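PDB 3IK2: endoglucanase A from Clostridium acetobutylicum, which probably catalyses the cleavage of internal beta-1,4-glucosidic bonds in cellulose and related beta-glucans, as a family 44 glycoside hydrolase with a TIM-like barrel. Local coordinates for residues I7-E12 against T415-D420; V96-V101 against G171-S176; D298-R303 against E358-G363. One frame throughout, in Å; residues are numbered along the deposited sequence.

Interaction 1: I7-E12 against T415-D420; sequences IDTNAE and TDVKCD
Ile7 faces Cys419 in an antiparallel, non-hydrogen-bonded pair, with a CA-CA separation of 4.4 Å. Both side chains lie on the same sheet face, where Ile7 CG1 meets Cys419 SG at 3.5 Å. With CG1 beside its backbone N (chi1 -59°), the other branch, CG2, is sent toward Val417, and the two residues meet through their CG2 methyls at 4.0 Å. Asp8 N donates to Lys418 O at 3.0 Å. Its side chain lies on the other face, against the aliphatic part of Lys418. Asp8 to Ala11 form a type I turn, reinforced by an Asx turn in which Asp8 OD2 accepts from Asn10 N and is met from above the carboxylate plane. Thr9, the second residue of the turn, packs its backbone on the Val417 methyls, while its OG1 bonds outside the pair to Ser462 OG. At the end of the turn, Ala11 O receives Lys418 N at 3.0 Å with an N-H...O angle of 165°, so the two backbone bonds of Lys418 go to the first and last residues of the turn. Glu12 OE2 reaches the chain of Lys418 at CD, 3.3 Å away, instead of its ammonium group. Lys418 is extended throughout (chi1 175°), which carries NZ beyond that carboxylate, 4.4 Å from Glu12 OE2. A water joins Lys418 NZ to Asp8 OD1, although its 2.4 Å distance to Asp8 OD1 is short and makes its exact place doubtful. The chemistry thus differs between the faces: apolar contact beside Ile7 and Cys419 and, on the other, a lysine near the Asp8 and Glu12 carboxylates without a direct salt bridge to either; the Glu12 and Asp420 carboxylates also come close together, which would probably favour its charged form.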
loop_
_atom_site.group_PDB
_atom_site.type_symbol
_atom_site.label_atom_id
_atom_site.label_comp_id
_atom_site.label_asym_id
_atom_site.label_seq_id
_atom_site.Cartn_x
_atom_site.Cartn_y
_atom_site.Cartn_z
ATOM N N ILE A 7 18.121 13.837 17.222
ATOM C CA ILE A 7 17.934 12.385 17.198
ATOM C C ILE A 7 18.233 11.787 18.587
ATOM O O ILE A 7 19.212 12.145 19.237
ATOM C CB ILE A 7 18.787 11.716 16.043
ATOM C CG1 ILE A 7 18.371 12.298 14.686
ATOM C CG2 ILE A 7 18.644 10.200 16.014
ATOM C CD1 ILE A 7 19.406 12.143 13.576
ATOM N N ASP A 8 17.374 10.885 19.040
ATOM C CA ASP A 8 17.657 10.099 20.234
ATOM C C ASP A 8 17.458 8.620 19.929
ATOM O O ASP A 8 16.333 8.179 19.790
ATOM C CB ASP A 8 16.743 10.533 21.386
ATOM C CG ASP A 8 17.071 9.823 22.710
ATOM O OD1 ASP A 8 16.593 10.301 23.760
ATOM O OD2 ASP A 8 17.801 8.794 22.701
ATOM N N THR A 9 18.544 7.854 19.839
ATOM C CA THR A 9 18.440 6.432 19.454
ATOM C C THR A 9 17.851 5.534 20.551
ATOM O O THR A 9 17.637 4.341 20.328
ATOM C CB THR A 9 19.784 5.838 18.952
ATOM O OG1 THR A 9 20.741 5.854 20.017
ATOM C CG2 THR A 9 20.326 6.637 17.754
ATOM N N ASN A 10 17.571 6.134 21.712
ATOM C CA ASN A 10 17.024 5.431 22.872
ATOM C C ASN A 10 15.639 5.949 23.235
ATOM O O ASN A 10 15.103 5.600 24.283
ATOM C CB ASN A 10 17.976 5.554 24.086
ATOM C CG ASN A 10 17.727 4.471 25.180
ATOM O OD1 ASN A 10 17.640 4.785 26.378
ATOM N ND2 ASN A 10 17.628 3.208 24.765
ATOM N N ALA A 11 15.065 6.782 22.368
ATOM C CA ALA A 11 13.695 7.252 22.531
ATOM C C ALA A 11 12.814 7.012 21.292
ATOM O O ALA A 11 13.299 7.009 20.122
ATOM C CB ALA A 11 13.677 8.731 22.891
ATOM N N GLU A 12 11.517 6.845 21.594
ATOM C CA GLU A 12 10.417 6.704 20.629
ATOM C C GLU A 12 10.714 5.651 19.570
ATOM O O GLU A 12 10.458 5.865 18.364
ATOM C CB GLU A 12 10.073 8.040 19.983
ATOM C CG GLU A 12 9.879 9.195 20.963
ATOM C CD GLU A 12 9.766 10.554 20.264
ATOM O OE1 GLU A 12 9.272 10.617 19.117
ATOM O OE2 GLU A 12 10.157 11.570 20.881
ATOM N N THR A 415 14.514 -0.215 12.728
ATOM C CA THR A 415 13.946 0.392 13.944
ATOM C C THR A 415 13.966 1.897 13.832
ATOM O O THR A 415 15.035 2.486 13.827
ATOM C CB THR A 415 14.737 -0.012 15.210
ATOM O OG1 THR A 415 15.076 -1.399 15.137
ATOM C CG2 THR A 415 13.932 0.254 16.484
ATOM N N ASP A 416 12.786 2.509 13.752
ATOM C CA ASP A 416 12.673 3.960 13.709
ATOM C C ASP A 416 12.970 4.521 15.100
ATOM O O ASP A 416 12.573 3.932 16.096
ATOM C CB ASP A 416 11.267 4.380 13.263
ATOM C CG ASP A 416 11.045 5.880 13.348
ATOM O OD1 ASP A 416 10.355 6.316 14.288
ATOM O OD2 ASP A 416 11.575 6.630 12.495
ATOM N N VAL A 417 13.681 5.644 15.154
ATOM C CA VAL A 417 13.991 6.295 16.420
ATOM C C VAL A 417 13.637 7.762 16.333
ATOM O O VAL A 417 13.452 8.297 15.245
ATOM C CB VAL A 417 15.486 6.089 16.884
ATOM C CG1 VAL A 417 15.854 4.561 16.987
ATOM C CG2 VAL A 417 16.461 6.818 15.982
ATOM N N LYS A 418 13.516 8.395 17.497
ATOM C CA LYS A 418 13.268 9.820 17.616
ATOM C C LYS A 418 14.159 10.660 16.701
ATOM O O LYS A 418 15.371 10.610 16.800
ATOM C CB LYS A 418 13.467 10.264 19.063
ATOM C CG LYS A 418 13.347 11.771 19.233
ATOM C CD LYS A 418 13.362 12.121 20.709
ATOM C CE LYS A 418 13.678 13.606 20.929
ATOM N NZ LYS A 418 13.577 13.955 22.392
ATOM N N CYS A 419 13.526 11.447 15.836
ATOM C CA CYS A 419 14.213 12.268 14.880
ATOM C C CYS A 419 13.319 13.457 14.605
ATOM O O CYS A 419 12.471 13.422 13.703
ATOM C CB CYS A 419 14.488 11.498 13.593
ATOM S SG CYS A 419 15.633 12.337 12.491
ATOM N N ASP A 420 13.496 14.502 15.416
ATOM C CA ASP A 420 12.633 15.688 15.363
ATOM C C ASP A 420 13.335 16.819 14.657
ATOM O O ASP A 420 14.406 17.264 15.090
ATOM C CB ASP A 420 12.224 16.159 16.766
ATOM C CG ASP A 420 11.412 15.111 17.528
ATOM O OD1 ASP A 420 10.627 14.369 16.891
ATOM O OD2 ASP A 420 11.533 15.045 18.771
HETATM O O HOH W 1 14.820 11.962 23.515
#

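Interaction 2: V96-V101 against G171-S176; sequences VPYSLV and GIKGYS
The third and fourth strands of the TIM-like barrel, 99-103 and 174-177, run parallel here, and their short segments 99-101 and 174-176 approach to 4.5 Å with 28° between directions. Three backbone bonds establish the pairing: Gly174 N donates to Ser99 O, Val101 N to Gly174 O at 3.0 Å, and Ser176 N to Val101 O at 2.7 Å. Where the direct bonds end, a water accepts from Ser99 N and donates to Gly171 O. Beside it, Lys173 and Tyr98 make the main side-chain contact. Lys173 CB sits over the centre of the Tyr98 ring, 3.5 Å from the centroid and 13° off the ring normal, a CH-pi arrangement. The lysine then runs obliquely past the ring, bends at its last torsion (chi4 78°) and donates through NZ to Pro97 O at 2.6 Å, in the carbonyl plane. Beyond the ring, Tyr98 OH comes within 3.4 Å of Gly174 CA, and Leu100 CD1 lies equally near Gly174 C, so the residue without a side chain is covered by two neighbours. On the other face Val101 splits its methyls: CG1 meets Ile172 CG2 at 3.7 Å, while CG2 touches Tyr175 CE1 at 3.4 Å, the valine and tyrosine lying side by side and pointing the same way. This second face is covered by helices: Ile172 and Tyr175 touch helix 152-163, whereas Ser99 and Val101 touch helix 82-93, where His88 and Ser91 hold Ser99 OG. Strand 34-37 lies beside strand 99-103, with Arg35 and Ile37 bonding its backbone, while strand 220-226 lies beside 174-177, its first residue, Glu220, also bonding Tyr98 OH.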
loop_
_atom_site.group_PDB
_atom_site.type_symbol
_atom_site.label_atom_id
_atom_site.label_comp_id
_atom_site.label_asym_id
_atom_site.label_seq_id
_atom_site.Cartn_x
_atom_site.Cartn_y
_atom_site.Cartn_z
ATOM N N VAL A 96 11.410 -11.329 -3.016
ATOM C CA VAL A 96 10.393 -10.511 -2.341
ATOM C C VAL A 96 9.640 -11.355 -1.314
ATOM O O VAL A 96 9.025 -12.356 -1.678
ATOM C CB VAL A 96 9.424 -9.817 -3.345
ATOM C CG1 VAL A 96 8.225 -9.234 -2.634
ATOM C CG2 VAL A 96 10.147 -8.712 -4.105
ATOM N N PRO A 97 9.776 -11.003 -0.014
ATOM C CA PRO A 97 9.260 -11.789 1.130
ATOM C C PRO A 97 7.753 -11.779 1.363
ATOM O O PRO A 97 7.264 -12.606 2.148
ATOM C CB PRO A 97 9.963 -11.178 2.354
ATOM C CG PRO A 97 10.523 -9.873 1.887
ATOM C CD PRO A 97 10.560 -9.829 0.403
ATOM N N TYR A 98 7.009 -10.899 0.698
ATOM C CA TYR A 98 5.552 -10.891 0.909
ATOM C C TYR A 98 4.780 -10.680 -0.393
ATOM O O TYR A 98 4.930 -9.638 -1.057
ATOM C CB TYR A 98 5.186 -9.795 1.932
ATOM C CG TYR A 98 3.877 -9.973 2.665
ATOM C CD1 TYR A 98 3.858 -10.238 4.038
ATOM C CD2 TYR A 98 2.660 -9.858 1.998
ATOM C CE1 TYR A 98 2.661 -10.398 4.722
ATOM C CE2 TYR A 98 1.458 -10.018 2.671
ATOM C CZ TYR A 98 1.469 -10.275 4.032
ATOM O OH TYR A 98 0.280 -10.464 4.685
ATOM N N SER A 99 3.940 -11.654 -0.746
ATOM C CA SER A 99 2.950 -11.484 -1.823
ATOM C C SER A 99 1.570 -11.276 -1.213
ATOM O O SER A 99 1.133 -12.102 -0.411
ATOM C CB SER A 99 2.897 -12.733 -2.714
ATOM O OG SER A 99 4.067 -12.838 -3.499
ATOM N N LEU A 100 0.890 -10.182 -1.591
ATOM C CA LEU A 100 -0.534 -10.019 -1.311
ATOM C C LEU A 100 -1.321 -10.357 -2.592
ATOM O O LEU A 100 -1.103 -9.736 -3.628
ATOM C CB LEU A 100 -0.872 -8.601 -0.805
ATOM C CG LEU A 100 -2.351 -8.245 -0.553
ATOM C CD1 LEU A 100 -3.040 -9.210 0.418
ATOM C CD2 LEU A 100 -2.507 -6.827 -0.036
ATOM N N VAL A 101 -2.185 -11.371 -2.514
ATOM C CA VAL A 101 -3.026 -11.771 -3.657
ATOM C C VAL A 101 -4.511 -11.557 -3.332
ATOM O O VAL A 101 -4.906 -11.675 -2.168
ATOM C CB VAL A 101 -2.731 -13.249 -4.143
ATOM C CG1 VAL A 101 -1.205 -13.470 -4.316
ATOM C CG2 VAL A 101 -3.325 -14.328 -3.188
ATOM N N GLY A 171 5.428 -19.649 0.877
ATOM C CA GLY A 171 3.969 -19.453 0.953
ATOM C C GLY A 171 3.564 -18.016 0.620
ATOM O O GLY A 171 4.312 -17.097 0.879
ATOM N N ILE A 172 2.382 -17.838 0.035
ATOM C CA ILE A 172 1.788 -16.509 -0.151
ATOM C C ILE A 172 1.351 -16.062 1.236
ATOM O O ILE A 172 0.649 -16.787 1.942
ATOM C CB ILE A 172 0.602 -16.548 -1.187
ATOM C CG1 ILE A 172 1.137 -16.847 -2.592
ATOM C CG2 ILE A 172 -0.273 -15.246 -1.149
ATOM C CD1 ILE A 172 0.032 -17.279 -3.601
ATOM N N LYS A 173 1.793 -14.881 1.648
ATOM C CA LYS A 173 1.560 -14.456 3.004
ATOM C C LYS A 173 0.206 -13.800 3.251
ATOM O O LYS A 173 -0.352 -13.962 4.346
ATOM C CB LYS A 173 2.705 -13.575 3.484
ATOM C CG LYS A 173 3.954 -14.349 3.920
ATOM C CD LYS A 173 5.014 -13.408 4.450
ATOM C CE LYS A 173 6.269 -14.171 4.926
ATOM N NZ LYS A 173 7.121 -14.603 3.768
ATOM N N GLY A 174 -0.298 -13.048 2.254
ATOM C CA GLY A 174 -1.530 -12.238 2.401
ATOM C C GLY A 174 -2.605 -12.440 1.341
ATOM O O GLY A 174 -2.312 -12.684 0.159
ATOM N N TYR A 175 -3.857 -12.352 1.772
ATOM C CA TYR A 175 -5.022 -12.447 0.877
ATOM C C TYR A 175 -5.889 -11.222 1.041
ATOM O O TYR A 175 -6.262 -10.857 2.152
ATOM C CB TYR A 175 -5.858 -13.732 1.138
ATOM C CG TYR A 175 -5.104 -14.968 0.707
ATOM C CD1 TYR A 175 -5.244 -15.481 -0.597
ATOM C CD2 TYR A 175 -4.241 -15.635 1.598
ATOM C CE1 TYR A 175 -4.509 -16.608 -1.020
ATOM C CE2 TYR A 175 -3.520 -16.750 1.192
ATOM C CZ TYR A 175 -3.660 -17.226 -0.115
ATOM O OH TYR A 175 -2.951 -18.333 -0.480
ATOM N N SER A 176 -6.218 -10.590 -0.076
ATOM C CA SER A 176 -7.105 -9.430 -0.056
ATOM C C SER A 176 -8.542 -9.906 -0.261
ATOM O O SER A 176 -8.813 -10.786 -1.111
ATOM C CB SER A 176 -6.728 -8.387 -1.124
ATOM O OG SER A 176 -7.590 -7.239 -1.051
HETATM O O HOH W 2 4.511 -14.243 0.412
#

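Interaction 3: D298-R303 against E358-G363; sequences DCNKAR and EDHISG
Asn300 and Ser362 make the nearest backbone approach, CA to CA 5.7 Å, where one turn of helix 297-305 meets the first turn of helix 361-376, with His360 at the N-cap position of the latter. Ser362 turns its CB toward the other helix, where it rests 3.6 Å from Asn300 O. Arg303 supplies the assigned hydrogen bonding. With CG anti to the backbone N (chi1 175°) and a bend at chi3, the chain passes along the Ser362 backbone, CD lying 3.6 Å from Ser362 O, before the guanidinium turns back toward Asn300. There, at the edge of the group, Arg303 NH1 bonds Asn300 OD1 at 3.0 Å, one turn earlier in the same helix, and, less surely, Ser362 OG, whose modelled place is too close to His360. The asparagine oxygen lies only 9° out of the guanidinium plane, although NH1 stands above the carbonyl plane of the asparagine. Arg303 NH2 bonds to Val289 O, and NE makes a weak bond to Tyr355 O; together these bonds limit the rotation of the guanidinium. Helix 361-376 follows barrel strand 347-353 and leads to strand 379-384, while helix 297-305 belongs to the long excursion between strands 273-278 and 347-353. From the connection between strands 440-447 and 454-461 of the other sheet, Tyr450 reaches Asn300 ND2 and also touches His360, placing the helix pair beside that second domain.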
loop_
_atom_site.group_PDB
_atom_site.type_symbol
_atom_site.label_atom_id
_atom_site.label_comp_id
_atom_site.label_asym_id
_atom_site.label_seq_id
_atom_site.Cartn_x
_atom_site.Cartn_y
_atom_site.Cartn_z
ATOM N N ASP A 298 2.665 25.351 -7.496
ATOM C CA ASP A 298 1.862 25.239 -6.258
ATOM C C ASP A 298 1.272 23.851 -6.082
ATOM O O ASP A 298 1.077 23.387 -4.960
ATOM C CB ASP A 298 0.766 26.296 -6.205
ATOM C CG ASP A 298 1.305 27.676 -5.828
ATOM O OD1 ASP A 298 2.530 27.833 -5.660
ATOM O OD2 ASP A 298 0.493 28.616 -5.682
ATOM N N CYS A 299 0.973 23.198 -7.200
ATOM C CA CYS A 299 0.587 21.800 -7.152
ATOM C C CYS A 299 1.798 20.937 -6.714
ATOM O O CYS A 299 1.649 20.092 -5.829
ATOM C CB CYS A 299 -0.023 21.341 -8.483
ATOM S SG CYS A 299 -0.841 19.734 -8.413
ATOM N N ASN A 300 2.980 21.173 -7.309
ATOM C CA ASN A 300 4.205 20.467 -6.894
ATOM C C ASN A 300 4.478 20.607 -5.390
ATOM O O ASN A 300 4.857 19.619 -4.690
ATOM C CB ASN A 300 5.420 20.898 -7.699
ATOM C CG ASN A 300 5.279 20.645 -9.207
ATOM O OD1 ASN A 300 4.409 19.917 -9.658
ATOM N ND2 ASN A 300 6.201 21.225 -9.986
ATOM N N LYS A 301 4.243 21.814 -4.883
ATOM C CA LYS A 301 4.473 22.130 -3.459
ATOM C C LYS A 301 3.504 21.406 -2.539
ATOM O O LYS A 301 3.911 20.811 -1.554
ATOM C CB LYS A 301 4.400 23.644 -3.208
ATOM C CG LYS A 301 5.631 24.342 -3.652
ATOM C CD LYS A 301 5.491 25.859 -3.633
ATOM C CE LYS A 301 6.822 26.489 -3.997
ATOM N NZ LYS A 301 6.706 27.953 -4.253
ATOM N N ALA A 302 2.218 21.494 -2.862
ATOM C CA ALA A 302 1.192 20.761 -2.164
ATOM C C ALA A 302 1.482 19.263 -2.137
ATOM O O ALA A 302 1.134 18.588 -1.145
ATOM C CB ALA A 302 -0.162 21.019 -2.821
ATOM N N ARG A 303 2.077 18.747 -3.223
ATOM C CA ARG A 303 2.388 17.321 -3.360
ATOM C C ARG A 303 3.328 16.848 -2.266
ATOM O O ARG A 303 3.054 15.863 -1.600
ATOM C CB ARG A 303 2.977 17.011 -4.748
ATOM C CG ARG A 303 3.442 15.560 -4.959
ATOM C CD ARG A 303 3.871 15.254 -6.421
ATOM N NE ARG A 303 2.776 15.500 -7.342
ATOM C CZ ARG A 303 2.747 16.479 -8.249
ATOM N NH1 ARG A 303 3.781 17.312 -8.383
ATOM N NH2 ARG A 303 1.680 16.623 -9.032
ATOM N N GLU A 358 5.354 11.555 -10.857
ATOM C CA GLU A 358 6.197 10.382 -10.634
ATOM C C GLU A 358 7.551 10.541 -11.289
ATOM O O GLU A 358 8.519 9.942 -10.844
ATOM C CB GLU A 358 5.534 9.146 -11.242
ATOM C CG GLU A 358 4.229 8.731 -10.606
ATOM C CD GLU A 358 3.572 7.633 -11.383
ATOM O OE1 GLU A 358 4.248 7.068 -12.285
ATOM O OE2 GLU A 358 2.403 7.304 -11.078
ATOM N N ASP A 359 7.605 11.378 -12.327
ATOM C CA ASP A 359 8.819 11.601 -13.063
ATOM C C ASP A 359 9.443 12.976 -12.756
ATOM O O ASP A 359 10.207 13.501 -13.554
ATOM C CB ASP A 359 8.560 11.406 -14.561
ATOM C CG ASP A 359 7.538 12.394 -15.125
ATOM O OD1 ASP A 359 7.001 13.235 -14.371
ATOM O OD2 ASP A 359 7.261 12.302 -16.342
ATOM N N HIS A 360 9.155 13.490 -11.560
ATOM C CA HIS A 360 9.559 14.828 -11.098
ATOM C C HIS A 360 10.098 14.735 -9.658
ATOM O O HIS A 360 9.660 13.883 -8.896
ATOM C CB HIS A 360 8.315 15.751 -11.132
ATOM C CG HIS A 360 8.594 17.172 -10.760
ATOM N ND1 HIS A 360 9.117 18.090 -11.651
ATOM C CD2 HIS A 360 8.416 17.838 -9.598
ATOM C CE1 HIS A 360 9.233 19.262 -11.053
ATOM N NE2 HIS A 360 8.823 19.133 -9.805
ATOM N N ILE A 361 11.031 15.610 -9.284
ATOM C CA ILE A 361 11.604 15.602 -7.920
ATOM C C ILE A 361 10.538 15.698 -6.811
ATOM O O ILE A 361 10.677 15.064 -5.749
ATOM C CB ILE A 361 12.723 16.721 -7.749
ATOM C CG1 ILE A 361 13.418 16.681 -6.369
ATOM C CG2 ILE A 361 12.141 18.142 -7.962
ATOM C CD1 ILE A 361 14.012 15.321 -5.916
ATOM N N SER A 362 9.494 16.511 -7.034
ATOM C CA SER A 362 8.358 16.626 -6.078
ATOM C C SER A 362 7.608 15.288 -5.899
ATOM O O SER A 362 7.105 14.986 -4.828
ATOM C CB SER A 362 7.383 17.771 -6.494
ATOM O OG SER A 362 6.707 17.464 -7.705
ATOM N N GLY A 363 7.533 14.495 -6.955
ATOM C CA GLY A 363 6.987 13.150 -6.853
ATOM C C GLY A 363 7.897 12.175 -6.122
ATOM O O GLY A 363 7.422 11.304 -5.379
#

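Starting at the N terminus, strand 2-15 joins the nine-stranded mixed sheet before the chain enters the barrel; interaction 1 closes the longest loop, bringing residues 415-420 back beside residues 7-12 once the barrel is complete. Both other contacts fall within that loop. Interaction 2 closes first, pairing neighbouring barrel strands across 69 intervening residues. Interaction 3 opens only afterwards, so the two follow in series without crossing; it ties the excursion after strand 273-278 to the helix after strand 347-353. The centres of interactions 2 and 3 lie about 31 Å apart, on opposite sides of the chain's centre. No two contacts touch: the nearest atoms of interactions 1 and 2 remain about 15 Å apart.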